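Side-chain contacts in apolipophorin-3b (Locusta migratoria, PDB 1AEP), which helps load diacylglycerol into lipophorin by covering the growing hydrophobic surface of the particle, and so supports lipid transport during insect flight: residues Q61-H66 with E72-F77; L29-P32 with E36-N39; N46-K51 with S103-V108; E9-L14 with H110-I115. One frame throughout, in Å; residues are numbered along the deposited sequence.

Contact 1. Residues Q61-H66 with E72-F77; sequences QEAEKH and EQLNAF
In the hairpin that connects helix 36-63 to helix 69-83, Ala63 packs against the second helix, touched by both Leu74 and Asn75. Ala63 CB lies 4.1 Å from Leu74 CB and 3.8 Å from Asn75 ND2; the amide nitrogen meets the methyl as a plain van der Waals contact, and no hydrogen bond crosses between the segments. Leu74 has CG anti to its own nitrogen (chi1 -179°), which turns the side chain to the first helix, with Leu74 CD2 4.0 Å from Ala63 N. The same methyl meets the aliphatic part of Glu62, whose CG is 4.1 Å from Leu74 CD2. Such a tight helix-to-helix connection is a regular element of an up-and-down bundle, and here a type I turn from Ala63 to His66 starts the reversal. Beyond CG the glutamate bends away (chi2 62°) and its carboxylate serves the turn. His66 NE2 donates to Glu62 OE2 at 3.1 Å, in the imidazole plane but from above the carboxylate plane. Lys65 NZ forms a salt bridge with Glu62 OE1 at 3.4 Å, its hydrogen bond being weak. With a leucine in place of Glu62, His66 would probably be left without its acceptor and Lys65 without its counter-charge, and the imidazole would be freer to turn. Helix 131-154 adjoins the contact, with Ala133 against Glu62 and Leu134 against Leu74.

Contact 2. Residues L29-P32 with E36-N39; sequences LGLP and EALN
Glu36 and Pro32 face each other across a short loop, the carboxylate of one against the ring of the other, while Leu31 packs against Ala37. Glu36 can be traced outward from its backbone. Glu36 CB leaves in the direction of the loop and has its nearest neighbour there in Leu31 CD2, at 4.5 Å. CG, set anti to the backbone nitrogen (chi1 -160°), passes the same methyl at a similar distance. The chain then bends at chi2 and brings Glu36 CD to 3.4 Å from Pro32 CG. Of the two oxygens, Glu36 OE1 lies 3.3 Å from Pro32 CB, and Glu36 OE2 approaches Pro32 CG at 3.1 Å. These are contacts with ring carbons, the two side chains crossing at about a right angle, and no hydrogen bond joins the segments. OE1 has a polar partner as well, in a weak bond from the backbone nitrogen of Thr33.

Deeper in, the contact becomes apolar. Leu31 CB stands 4.0 Å from Ala37 CB, and Leu31 CD2 reaches on to that methyl at 3.5 Å, resting also on the alanine backbone. The contact thus passes from an apolar, buried part at Ala37 to an exposed part at Pro32 and the Glu36 carboxylate. Leu94, at the start of helix 94-121, touches Ala37, and Leu98 of that helix touches Leu29. The arrangement is that of an interhelical loop at one end of an up-and-down helical bundle, where the chain leaving helix 7-25 folds over the first turn of helix 36-63.

Contact 3. Residues N46-K51 with S103-V108; sequences NAFKTK and SALTNV
Phe48 and Leu105 make the close part of this buried contact: a single methyl, Leu105 CD2, sits over one face of the phenylalanine ring. Leu105 CD2 is 3.9 Å from the Phe48 ring centroid and 30° off the normal, a CH-pi arrangement displaced toward the far end of the ring, where Phe48 CZ is 3.4 Å away. With CG anti to the backbone nitrogen (chi1 -168°), Phe48 directs its ring toward helix 94-121, meeting Leu105 obliquely. The ring spans much of the distance, the nearest alpha carbons, those of Phe48 and Leu105, being 9.3 Å apart. Val108 fits more loosely, its CG2 lying near the ring plane at the edge, 4.4 Å from Phe48 CE2.

The solvent side of segment 46-51 carries Thr50, exposed and without part in the packing. Thr50 OG1 turns back along the helix and donates to Asn46 O at 3.0 Å. The same oxygen accepts Thr50 N from the opposite face of the carbonyl plane, so two bonds hold it.

The Phe48 side chain also touches Ala144 and Leu148 of helix 131-154 and Ile85 from the loop after helix 69-83, while Leu105 reaches on to Ile18 and Leu25 of helix 7-25.

Contact 4. Residues E9-L14 with H110-I115; sequences EAVQQL and HQWQDI
Trp112 receives Leu14 and Val11 in two different ways. The first is a CH-pi contact: Leu14 CD1 lies over one face of the indole, 4.1 Å from the centroid of the Trp112 five-membered ring and 15° off its normal, with the two side chains crossing at about a right angle.

The second is plain apolar packing. Val11 CG2 comes obliquely to the six-membered part of the indole and approaches Trp112 CE3 at 3.4 Å. Val11 CG1, the branch anti to the backbone nitrogen (chi1 165°), points to the opposite backbone, 3.8 Å from Trp112 O. Val11 CG1 is also 4.2 Å from Gln113 CG.

Helices 7-25 and 94-121 are antiparallel neighbours in the bundle here, their local axes 9.7 Å apart at an angle of 163°, and Val11, Leu14 and Trp112 lie on the inward faces of these amphipathic helices. A serine in place of Trp112 would probably open a gap in this core, leaving Leu14 CD1 without the aromatic face it rests on and Val11 CG2 without its indole contact.

Phe77 of helix 69-83 meets the indole edge-to-face, and Ala137, Ala138 and Thr141 of helix 131-154 pack against it.

Overall arrangement
Contacts 1 and 2 lie toward opposite ends of the elongated five-helix bundle, their centres 40 Å apart. Contacts 3 and 4 lie between them, 14 Å apart between centres, and share helix 94-121, while contacts 1, 2 and 3 all use helix 36-63. Along the chain contact 2 closes first; contact 1 falls within the span bridged by contact 3, and contact 4 spans all the others. Contacts 1 and 4 touch through Phe77, which packs on Gln111 and Ile115. The short connections thus turn the chain, and the long-range ones build the apolar interior, which in this family is thought to be exposed to lipid when the bundle opens.

Contact 1. Residues Q61-H66 with E72-F77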
loop_
_atom_site.group_PDB
_atom_site.type_symbol
_atom_site.label_atom_id
_atom_site.label_comp_id
_atom_site.label_asym_id
_atom_site.label_seq_id
_atom_site.Cartn_x
_atom_site.Cartn_y
_atom_site.Cartn_z
ATOM N N GLN A 61 12.014 6.243 10.475
ATOM C CA GLN A 61 12.324 7.216 11.517
ATOM C C GLN A 61 12.038 6.705 12.898
ATOM O O GLN A 61 12.766 6.920 13.870
ATOM C CB GLN A 61 11.387 8.398 11.295
ATOM C CG GLN A 61 11.883 9.633 12.038
ATOM C CD GLN A 61 10.741 10.416 12.608
ATOM O OE1 GLN A 61 10.859 10.889 13.732
ATOM N NE2 GLN A 61 9.654 10.519 11.827
ATOM N N GLU A 62 10.939 6.015 12.957
ATOM C CA GLU A 62 10.537 5.433 14.193
ATOM C C GLU A 62 11.555 4.398 14.645
ATOM O O GLU A 62 11.981 4.364 15.799
ATOM C CB GLU A 62 9.194 4.769 13.936
ATOM C CG GLU A 62 8.501 4.312 15.225
ATOM C CD GLU A 62 8.195 5.456 16.131
ATOM O OE1 GLU A 62 8.130 6.624 15.750
ATOM O OE2 GLU A 62 8.016 5.056 17.367
ATOM N N ALA A 63 11.944 3.553 13.700
ATOM C CA ALA A 63 12.872 2.487 13.983
ATOM C C ALA A 63 14.122 3.021 14.647
ATOM O O ALA A 63 14.743 2.358 15.465
ATOM C CB ALA A 63 13.204 1.778 12.673
ATOM N N GLU A 64 14.472 4.225 14.259
ATOM C CA GLU A 64 15.651 4.864 14.763
ATOM C C GLU A 64 15.570 5.103 16.239
ATOM O O GLU A 64 16.586 5.354 16.878
ATOM C CB GLU A 64 15.794 6.274 14.162
ATOM C CG GLU A 64 16.710 6.358 12.966
ATOM C CD GLU A 64 17.837 5.362 12.942
ATOM O OE1 GLU A 64 18.512 5.318 14.059
ATOM O OE2 GLU A 64 18.164 4.733 11.940
ATOM N N LYS A 65 14.359 5.085 16.765
ATOM C CA LYS A 65 14.191 5.362 18.186
ATOM C C LYS A 65 14.183 4.157 19.092
ATOM O O LYS A 65 14.278 4.300 20.305
ATOM C CB LYS A 65 12.886 5.988 18.493
ATOM C CG LYS A 65 12.404 6.879 17.398
ATOM C CD LYS A 65 11.231 7.681 17.889
ATOM C CE LYS A 65 10.889 8.876 17.010
ATOM N NZ LYS A 65 9.505 9.351 17.233
ATOM N N HIS A 66 14.055 2.975 18.508
ATOM C CA HIS A 66 14.006 1.780 19.305
ATOM C C HIS A 66 15.268 0.949 19.199
ATOM O O HIS A 66 16.121 1.251 18.370
ATOM C CB HIS A 66 12.703 1.028 19.108
ATOM C CG HIS A 66 11.629 2.023 19.277
ATOM N ND1 HIS A 66 11.179 2.399 20.529
ATOM C CD2 HIS A 66 10.992 2.736 18.347
ATOM C CE1 HIS A 66 10.242 3.298 20.327
ATOM N NE2 HIS A 66 10.106 3.526 19.023
ATOM N N GLU A 72 15.224 -3.269 13.854
ATOM C CA GLU A 72 15.759 -3.875 12.667
ATOM C C GLU A 72 14.619 -4.236 11.727
ATOM O O GLU A 72 14.507 -3.772 10.574
ATOM C CB GLU A 72 16.473 -5.230 13.095
ATOM C CG GLU A 72 18.041 -5.331 13.061
ATOM C CD GLU A 72 18.719 -5.995 14.264
ATOM O OE1 GLU A 72 18.397 -7.274 14.378
ATOM O OE2 GLU A 72 19.455 -5.399 15.048
ATOM N N GLN A 73 13.736 -5.050 12.250
ATOM C CA GLN A 73 12.609 -5.543 11.535
ATOM C C GLN A 73 11.661 -4.469 11.062
ATOM O O GLN A 73 10.986 -4.666 10.063
ATOM C CB GLN A 73 11.885 -6.451 12.499
ATOM C CG GLN A 73 12.676 -7.768 12.637
ATOM C CD GLN A 73 11.828 -8.911 13.159
ATOM O OE1 GLN A 73 11.352 -9.758 12.363
ATOM N NE2 GLN A 73 11.681 -8.944 14.494
ATOM N N LEU A 74 11.584 -3.368 11.811
ATOM C CA LEU A 74 10.711 -2.256 11.472
ATOM C C LEU A 74 11.237 -1.551 10.234
ATOM O O LEU A 74 10.522 -1.287 9.261
ATOM C CB LEU A 74 10.549 -1.288 12.645
ATOM C CG LEU A 74 9.622 -0.151 12.255
ATOM C CD1 LEU A 74 8.380 -0.769 11.672
ATOM C CD2 LEU A 74 9.271 0.649 13.473
ATOM N N ASN A 75 12.537 -1.282 10.283
ATOM C CA ASN A 75 13.258 -0.659 9.201
ATOM C C ASN A 75 13.144 -1.532 7.961
ATOM O O ASN A 75 12.900 -1.058 6.860
ATOM C CB ASN A 75 14.717 -0.480 9.630
ATOM C CG ASN A 75 15.419 0.641 8.921
ATOM O OD1 ASN A 75 15.871 0.471 7.784
ATOM N ND2 ASN A 75 15.509 1.806 9.599
ATOM N N ALA A 76 13.289 -2.833 8.168
ATOM C CA ALA A 76 13.161 -3.787 7.080
ATOM C C ALA A 76 11.821 -3.668 6.388
ATOM O O ALA A 76 11.737 -3.540 5.169
ATOM C CB ALA A 76 13.245 -5.192 7.649
ATOM N N PHE A 77 10.754 -3.751 7.171
ATOM C CA PHE A 77 9.423 -3.675 6.640
ATOM C C PHE A 77 9.252 -2.477 5.760
ATOM O O PHE A 77 8.749 -2.558 4.645
ATOM C CB PHE A 77 8.451 -3.638 7.780
ATOM C CG PHE A 77 7.036 -3.332 7.378
ATOM C CD1 PHE A 77 6.316 -4.144 6.518
ATOM C CD2 PHE A 77 6.355 -2.272 7.965
ATOM C CE1 PHE A 77 4.984 -3.877 6.219
ATOM C CE2 PHE A 77 5.035 -1.975 7.655
ATOM C CZ PHE A 77 4.335 -2.762 6.756
#

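Contact 2. Residues L29-P32 with E36-N39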
loop_
_atom_site.group_PDB
_atom_site.type_symbol
_atom_site.label_atom_id
_atom_site.label_comp_id
_atom_site.label_asym_id
_atom_site.label_seq_id
_atom_site.Cartn_x
_atom_site.Cartn_y
_atom_site.Cartn_z
ATOM N N LEU A 29 -10.562 -0.333 -18.315
ATOM C CA LEU A 29 -10.588 -0.797 -19.690
ATOM C C LEU A 29 -11.829 -0.377 -20.473
ATOM O O LEU A 29 -11.877 -0.490 -21.703
ATOM C CB LEU A 29 -10.453 -2.336 -19.707
ATOM C CG LEU A 29 -9.049 -2.861 -19.382
ATOM C CD1 LEU A 29 -9.007 -3.316 -17.922
ATOM C CD2 LEU A 29 -8.736 -4.017 -20.309
ATOM N N GLY A 30 -12.832 0.090 -19.740
ATOM C CA GLY A 30 -14.095 0.526 -20.317
ATOM C C GLY A 30 -14.112 2.005 -20.662
ATOM O O GLY A 30 -15.123 2.546 -21.122
ATOM N N LEU A 31 -12.977 2.652 -20.441
ATOM C CA LEU A 31 -12.807 4.056 -20.730
ATOM C C LEU A 31 -12.791 4.303 -22.219
ATOM O O LEU A 31 -12.448 3.415 -23.000
ATOM C CB LEU A 31 -11.476 4.624 -20.183
ATOM C CG LEU A 31 -11.660 5.452 -18.915
ATOM C CD1 LEU A 31 -12.666 4.754 -17.998
ATOM C CD2 LEU A 31 -10.309 5.636 -18.220
ATOM N N PRO A 32 -13.144 5.529 -22.595
ATOM C CA PRO A 32 -13.178 5.939 -23.984
ATOM C C PRO A 32 -11.976 5.479 -24.801
ATOM O O PRO A 32 -12.114 4.724 -25.755
ATOM C CB PRO A 32 -13.347 7.460 -23.990
ATOM C CG PRO A 32 -13.721 7.877 -22.567
ATOM C CD PRO A 32 -13.537 6.651 -21.681
ATOM N N GLU A 36 -6.546 7.391 -22.526
ATOM C CA GLU A 36 -7.144 8.066 -21.400
ATOM C C GLU A 36 -6.900 7.284 -20.134
ATOM O O GLU A 36 -6.467 7.807 -19.104
ATOM C CB GLU A 36 -8.652 7.950 -21.672
ATOM C CG GLU A 36 -9.571 8.947 -20.954
ATOM C CD GLU A 36 -10.744 9.364 -21.822
ATOM O OE1 GLU A 36 -10.628 9.001 -23.095
ATOM O OE2 GLU A 36 -11.722 9.963 -21.371
ATOM N N ALA A 37 -7.235 6.017 -20.226
ATOM C CA ALA A 37 -7.092 5.121 -19.116
ATOM C C ALA A 37 -5.652 5.001 -18.665
ATOM O O ALA A 37 -5.343 5.046 -17.477
ATOM C CB ALA A 37 -7.624 3.799 -19.569
ATOM N N LEU A 38 -4.768 4.841 -19.639
ATOM C CA LEU A 38 -3.360 4.698 -19.331
ATOM C C LEU A 38 -2.815 5.850 -18.526
ATOM O O LEU A 38 -1.975 5.681 -17.648
ATOM C CB LEU A 38 -2.510 4.565 -20.590
ATOM C CG LEU A 38 -0.984 4.536 -20.409
ATOM C CD1 LEU A 38 -0.564 3.457 -19.404
ATOM C CD2 LEU A 38 -0.420 4.166 -21.753
ATOM N N ASN A 39 -3.293 7.043 -18.847
ATOM C CA ASN A 39 -2.865 8.251 -18.203
ATOM C C ASN A 39 -3.461 8.337 -16.812
ATOM O O ASN A 39 -2.808 8.727 -15.830
ATOM C CB ASN A 39 -3.267 9.436 -19.100
ATOM C CG ASN A 39 -2.083 10.004 -19.836
ATOM O OD1 ASN A 39 -1.376 10.877 -19.328
ATOM N ND2 ASN A 39 -1.857 9.495 -21.035
#

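Contact 3. Residues N46-K51 with S103-V108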
loop_
_atom_site.group_PDB
_atom_site.type_symbol
_atom_site.label_atom_id
_atom_site.label_comp_id
_atom_site.label_asym_id
_atom_site.label_seq_id
_atom_site.Cartn_x
_atom_site.Cartn_y
_atom_site.Cartn_z
ATOM N N ASN A 46 0.994 6.738 -9.392
ATOM C CA ASN A 46 1.964 7.629 -8.849
ATOM C C ASN A 46 1.528 8.241 -7.551
ATOM O O ASN A 46 2.329 8.479 -6.663
ATOM C CB ASN A 46 2.442 8.649 -9.858
ATOM C CG ASN A 46 3.606 8.171 -10.706
ATOM O OD1 ASN A 46 4.555 7.499 -10.211
ATOM N ND2 ASN A 46 3.560 8.519 -11.984
ATOM N N ALA A 47 0.237 8.499 -7.448
ATOM C CA ALA A 47 -0.278 9.081 -6.223
ATOM C C ALA A 47 -0.100 8.128 -5.041
ATOM O O ALA A 47 0.279 8.524 -3.938
ATOM C CB ALA A 47 -1.726 9.380 -6.479
ATOM N N PHE A 48 -0.364 6.858 -5.302
ATOM C CA PHE A 48 -0.248 5.815 -4.329
ATOM C C PHE A 48 1.163 5.649 -3.892
ATOM O O PHE A 48 1.527 5.697 -2.704
ATOM C CB PHE A 48 -0.627 4.554 -5.114
ATOM C CG PHE A 48 -0.859 3.386 -4.225
ATOM C CD1 PHE A 48 -1.952 3.343 -3.365
ATOM C CD2 PHE A 48 0.048 2.332 -4.200
ATOM C CE1 PHE A 48 -2.159 2.274 -2.497
ATOM C CE2 PHE A 48 -0.127 1.267 -3.321
ATOM C CZ PHE A 48 -1.222 1.244 -2.457
ATOM N N LYS A 49 1.973 5.426 -4.912
ATOM C CA LYS A 49 3.380 5.214 -4.686
ATOM C C LYS A 49 3.885 6.281 -3.741
ATOM O O LYS A 49 4.664 6.046 -2.820
ATOM C CB LYS A 49 3.943 5.384 -6.082
ATOM C CG LYS A 49 5.413 5.151 -6.342
ATOM C CD LYS A 49 5.664 4.580 -7.737
ATOM C CE LYS A 49 6.303 5.540 -8.767
ATOM N NZ LYS A 49 7.044 4.841 -9.830
ATOM N N THR A 50 3.432 7.495 -4.011
ATOM C CA THR A 50 3.848 8.680 -3.256
ATOM C C THR A 50 3.538 8.574 -1.789
ATOM O O THR A 50 4.323 8.934 -0.926
ATOM C CB THR A 50 3.323 9.996 -3.882
ATOM O OG1 THR A 50 4.040 10.370 -5.035
ATOM C CG2 THR A 50 3.171 11.161 -2.924
ATOM N N LYS A 51 2.321 8.132 -1.531
ATOM C CA LYS A 51 1.842 7.967 -0.190
ATOM C C LYS A 51 2.562 6.829 0.546
ATOM O O LYS A 51 3.006 7.019 1.675
ATOM C CB LYS A 51 0.348 7.764 -0.206
ATOM C CG LYS A 51 -0.381 9.064 -0.451
ATOM C CD LYS A 51 -0.352 9.952 0.765
ATOM C CE LYS A 51 -1.010 11.311 0.541
ATOM N NZ LYS A 51 -0.651 12.341 1.531
ATOM N N SER A 103 -0.393 -5.792 -8.892
ATOM C CA SER A 103 0.546 -6.568 -8.143
ATOM C C SER A 103 1.042 -5.737 -6.990
ATOM O O SER A 103 1.044 -6.177 -5.842
ATOM C CB SER A 103 1.657 -7.103 -9.046
ATOM O OG SER A 103 2.927 -6.600 -8.673
ATOM N N ALA A 104 1.446 -4.513 -7.324
ATOM C CA ALA A 104 1.926 -3.611 -6.321
ATOM C C ALA A 104 0.937 -3.566 -5.166
ATOM O O ALA A 104 1.313 -3.718 -4.019
ATOM C CB ALA A 104 2.221 -2.261 -6.947
ATOM N N LEU A 105 -0.347 -3.424 -5.491
ATOM C CA LEU A 105 -1.381 -3.370 -4.486
ATOM C C LEU A 105 -1.416 -4.616 -3.641
ATOM O O LEU A 105 -1.502 -4.597 -2.408
ATOM C CB LEU A 105 -2.780 -3.154 -5.085
ATOM C CG LEU A 105 -3.102 -1.736 -5.575
ATOM C CD1 LEU A 105 -4.488 -1.781 -6.195
ATOM C CD2 LEU A 105 -3.165 -0.722 -4.430
ATOM N N THR A 106 -1.347 -5.705 -4.337
ATOM C CA THR A 106 -1.379 -6.977 -3.694
ATOM C C THR A 106 -0.188 -7.192 -2.777
ATOM O O THR A 106 -0.333 -7.708 -1.697
ATOM C CB THR A 106 -1.628 -8.060 -4.715
ATOM O OG1 THR A 106 -2.770 -7.655 -5.442
ATOM C CG2 THR A 106 -1.912 -9.322 -3.974
ATOM N N ASN A 107 0.997 -6.764 -3.193
ATOM C CA ASN A 107 2.169 -6.925 -2.350
ATOM C C ASN A 107 2.128 -6.052 -1.077
ATOM O O ASN A 107 2.644 -6.439 -0.030
ATOM C CB ASN A 107 3.426 -6.529 -3.094
ATOM C CG ASN A 107 3.641 -7.422 -4.262
ATOM O OD1 ASN A 107 4.400 -7.071 -5.184
ATOM N ND2 ASN A 107 2.946 -8.546 -4.239
ATOM N N VAL A 108 1.524 -4.864 -1.161
ATOM C CA VAL A 108 1.446 -3.975 -0.008
ATOM C C VAL A 108 0.568 -4.584 1.068
ATOM O O VAL A 108 0.840 -4.487 2.262
ATOM C CB VAL A 108 0.951 -2.594 -0.433
ATOM C CG1 VAL A 108 0.555 -1.758 0.753
ATOM C CG2 VAL A 108 2.080 -1.919 -1.177
#

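Contact 4. Residues E9-L14 with H110-I115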
loop_
_atom_site.group_PDB
_atom_site.type_symbol
_atom_site.label_atom_id
_atom_site.label_comp_id
_atom_site.label_asym_id
_atom_site.label_seq_id
_atom_site.Cartn_x
_atom_site.Cartn_y
_atom_site.Cartn_z
ATOM N N GLU A 9 -6.859 -5.386 13.323
ATOM C CA GLU A 9 -8.027 -4.759 12.757
ATOM C C GLU A 9 -7.681 -3.893 11.585
ATOM O O GLU A 9 -8.176 -4.098 10.471
ATOM C CB GLU A 9 -8.837 -3.930 13.731
ATOM C CG GLU A 9 -10.343 -4.134 13.427
ATOM C CD GLU A 9 -11.152 -2.873 13.512
ATOM O OE1 GLU A 9 -10.530 -1.889 14.141
ATOM O OE2 GLU A 9 -12.275 -2.782 13.054
ATOM N N ALA A 10 -6.846 -2.901 11.870
ATOM C CA ALA A 10 -6.405 -1.969 10.857
ATOM C C ALA A 10 -6.035 -2.687 9.566
ATOM O O ALA A 10 -6.525 -2.377 8.477
ATOM C CB ALA A 10 -5.217 -1.206 11.393
ATOM N N VAL A 11 -5.196 -3.685 9.745
ATOM C CA VAL A 11 -4.712 -4.464 8.652
ATOM C C VAL A 11 -5.801 -5.226 7.927
ATOM O O VAL A 11 -5.698 -5.473 6.729
ATOM C CB VAL A 11 -3.465 -5.223 9.024
ATOM C CG1 VAL A 11 -3.212 -6.291 8.007
ATOM C CG2 VAL A 11 -2.287 -4.225 9.058
ATOM N N GLN A 12 -6.851 -5.573 8.656
ATOM C CA GLN A 12 -7.946 -6.309 8.066
ATOM C C GLN A 12 -8.790 -5.393 7.192
ATOM O O GLN A 12 -9.272 -5.743 6.114
ATOM C CB GLN A 12 -8.770 -6.949 9.180
ATOM C CG GLN A 12 -8.588 -8.478 9.225
ATOM C CD GLN A 12 -9.922 -9.155 9.049
ATOM O OE1 GLN A 12 -10.093 -9.982 8.131
ATOM N NE2 GLN A 12 -10.895 -8.759 9.902
ATOM N N GLN A 13 -8.906 -4.173 7.676
ATOM C CA GLN A 13 -9.643 -3.170 6.983
ATOM C C GLN A 13 -8.908 -2.727 5.722
ATOM O O GLN A 13 -9.497 -2.390 4.704
ATOM C CB GLN A 13 -9.801 -2.064 8.011
ATOM C CG GLN A 13 -11.129 -2.081 8.788
ATOM C CD GLN A 13 -11.294 -0.804 9.598
ATOM O OE1 GLN A 13 -11.565 0.270 9.054
ATOM N NE2 GLN A 13 -11.109 -0.898 10.900
ATOM N N LEU A 14 -7.593 -2.759 5.801
ATOM C CA LEU A 14 -6.742 -2.415 4.687
ATOM C C LEU A 14 -6.956 -3.376 3.523
ATOM O O LEU A 14 -7.116 -2.990 2.361
ATOM C CB LEU A 14 -5.363 -2.725 5.204
ATOM C CG LEU A 14 -4.289 -1.829 4.692
ATOM C CD1 LEU A 14 -3.319 -1.657 5.827
ATOM C CD2 LEU A 14 -3.625 -2.578 3.606
ATOM N N HIS A 110 -0.019 -7.890 1.501
ATOM C CA HIS A 110 0.628 -9.074 2.045
ATOM C C HIS A 110 1.676 -8.738 3.063
ATOM O O HIS A 110 1.777 -9.396 4.086
ATOM C CB HIS A 110 1.146 -10.023 1.000
ATOM C CG HIS A 110 0.002 -10.603 0.273
ATOM N ND1 HIS A 110 0.162 -11.059 -1.024
ATOM C CD2 HIS A 110 -1.287 -10.787 0.654
ATOM C CE1 HIS A 110 -1.033 -11.501 -1.394
ATOM N NE2 HIS A 110 -1.921 -11.369 -0.423
ATOM N N GLN A 111 2.426 -7.688 2.768
ATOM C CA GLN A 111 3.459 -7.196 3.640
ATOM C C GLN A 111 2.884 -6.637 4.945
ATOM O O GLN A 111 3.522 -6.698 5.996
ATOM C CB GLN A 111 4.229 -6.165 2.875
ATOM C CG GLN A 111 5.543 -6.741 2.378
ATOM C CD GLN A 111 5.950 -6.135 1.058
ATOM O OE1 GLN A 111 6.028 -6.799 0.017
ATOM N NE2 GLN A 111 6.179 -4.825 1.103
ATOM N N TRP A 112 1.666 -6.093 4.860
ATOM C CA TRP A 112 0.972 -5.574 6.008
ATOM C C TRP A 112 0.501 -6.719 6.875
ATOM O O TRP A 112 0.607 -6.663 8.093
ATOM C CB TRP A 112 -0.181 -4.664 5.632
ATOM C CG TRP A 112 0.335 -3.274 5.692
ATOM C CD1 TRP A 112 0.591 -2.474 4.635
ATOM C CD2 TRP A 112 0.723 -2.550 6.873
ATOM N NE1 TRP A 112 1.120 -1.294 5.074
ATOM C CE2 TRP A 112 1.183 -1.286 6.441
ATOM C CE3 TRP A 112 0.677 -2.805 8.259
ATOM C CZ2 TRP A 112 1.645 -0.288 7.332
ATOM C CZ3 TRP A 112 1.155 -1.850 9.129
ATOM C CH2 TRP A 112 1.636 -0.601 8.683
ATOM N N GLN A 113 0.013 -7.770 6.231
ATOM C CA GLN A 113 -0.430 -8.927 6.967
ATOM C C GLN A 113 0.736 -9.555 7.718
ATOM O O GLN A 113 0.635 -9.843 8.900
ATOM C CB GLN A 113 -1.078 -9.938 6.043
ATOM C CG GLN A 113 -2.289 -9.332 5.322
ATOM C CD GLN A 113 -3.153 -10.346 4.587
ATOM O OE1 GLN A 113 -4.398 -10.333 4.710
ATOM N NE2 GLN A 113 -2.499 -11.217 3.803
ATOM N N ASP A 114 1.863 -9.746 7.025
ATOM C CA ASP A 114 3.086 -10.307 7.612
ATOM C C ASP A 114 3.456 -9.613 8.919
ATOM O O ASP A 114 3.545 -10.232 9.969
ATOM C CB ASP A 114 4.266 -9.959 6.724
ATOM C CG ASP A 114 4.812 -11.147 6.039
ATOM O OD1 ASP A 114 4.107 -12.021 5.581
ATOM O OD2 ASP A 114 6.137 -11.131 5.980
ATOM N N ILE A 115 3.739 -8.304 8.836
ATOM C CA ILE A 115 4.078 -7.530 10.004
ATOM C C ILE A 115 3.018 -7.571 11.093
ATOM O O ILE A 115 3.331 -7.516 12.271
ATOM C CB ILE A 115 4.319 -6.105 9.637
ATOM C CG1 ILE A 115 5.440 -5.607 10.519
ATOM C CG2 ILE A 115 3.053 -5.317 9.883
ATOM C CD1 ILE A 115 6.777 -5.797 9.824
#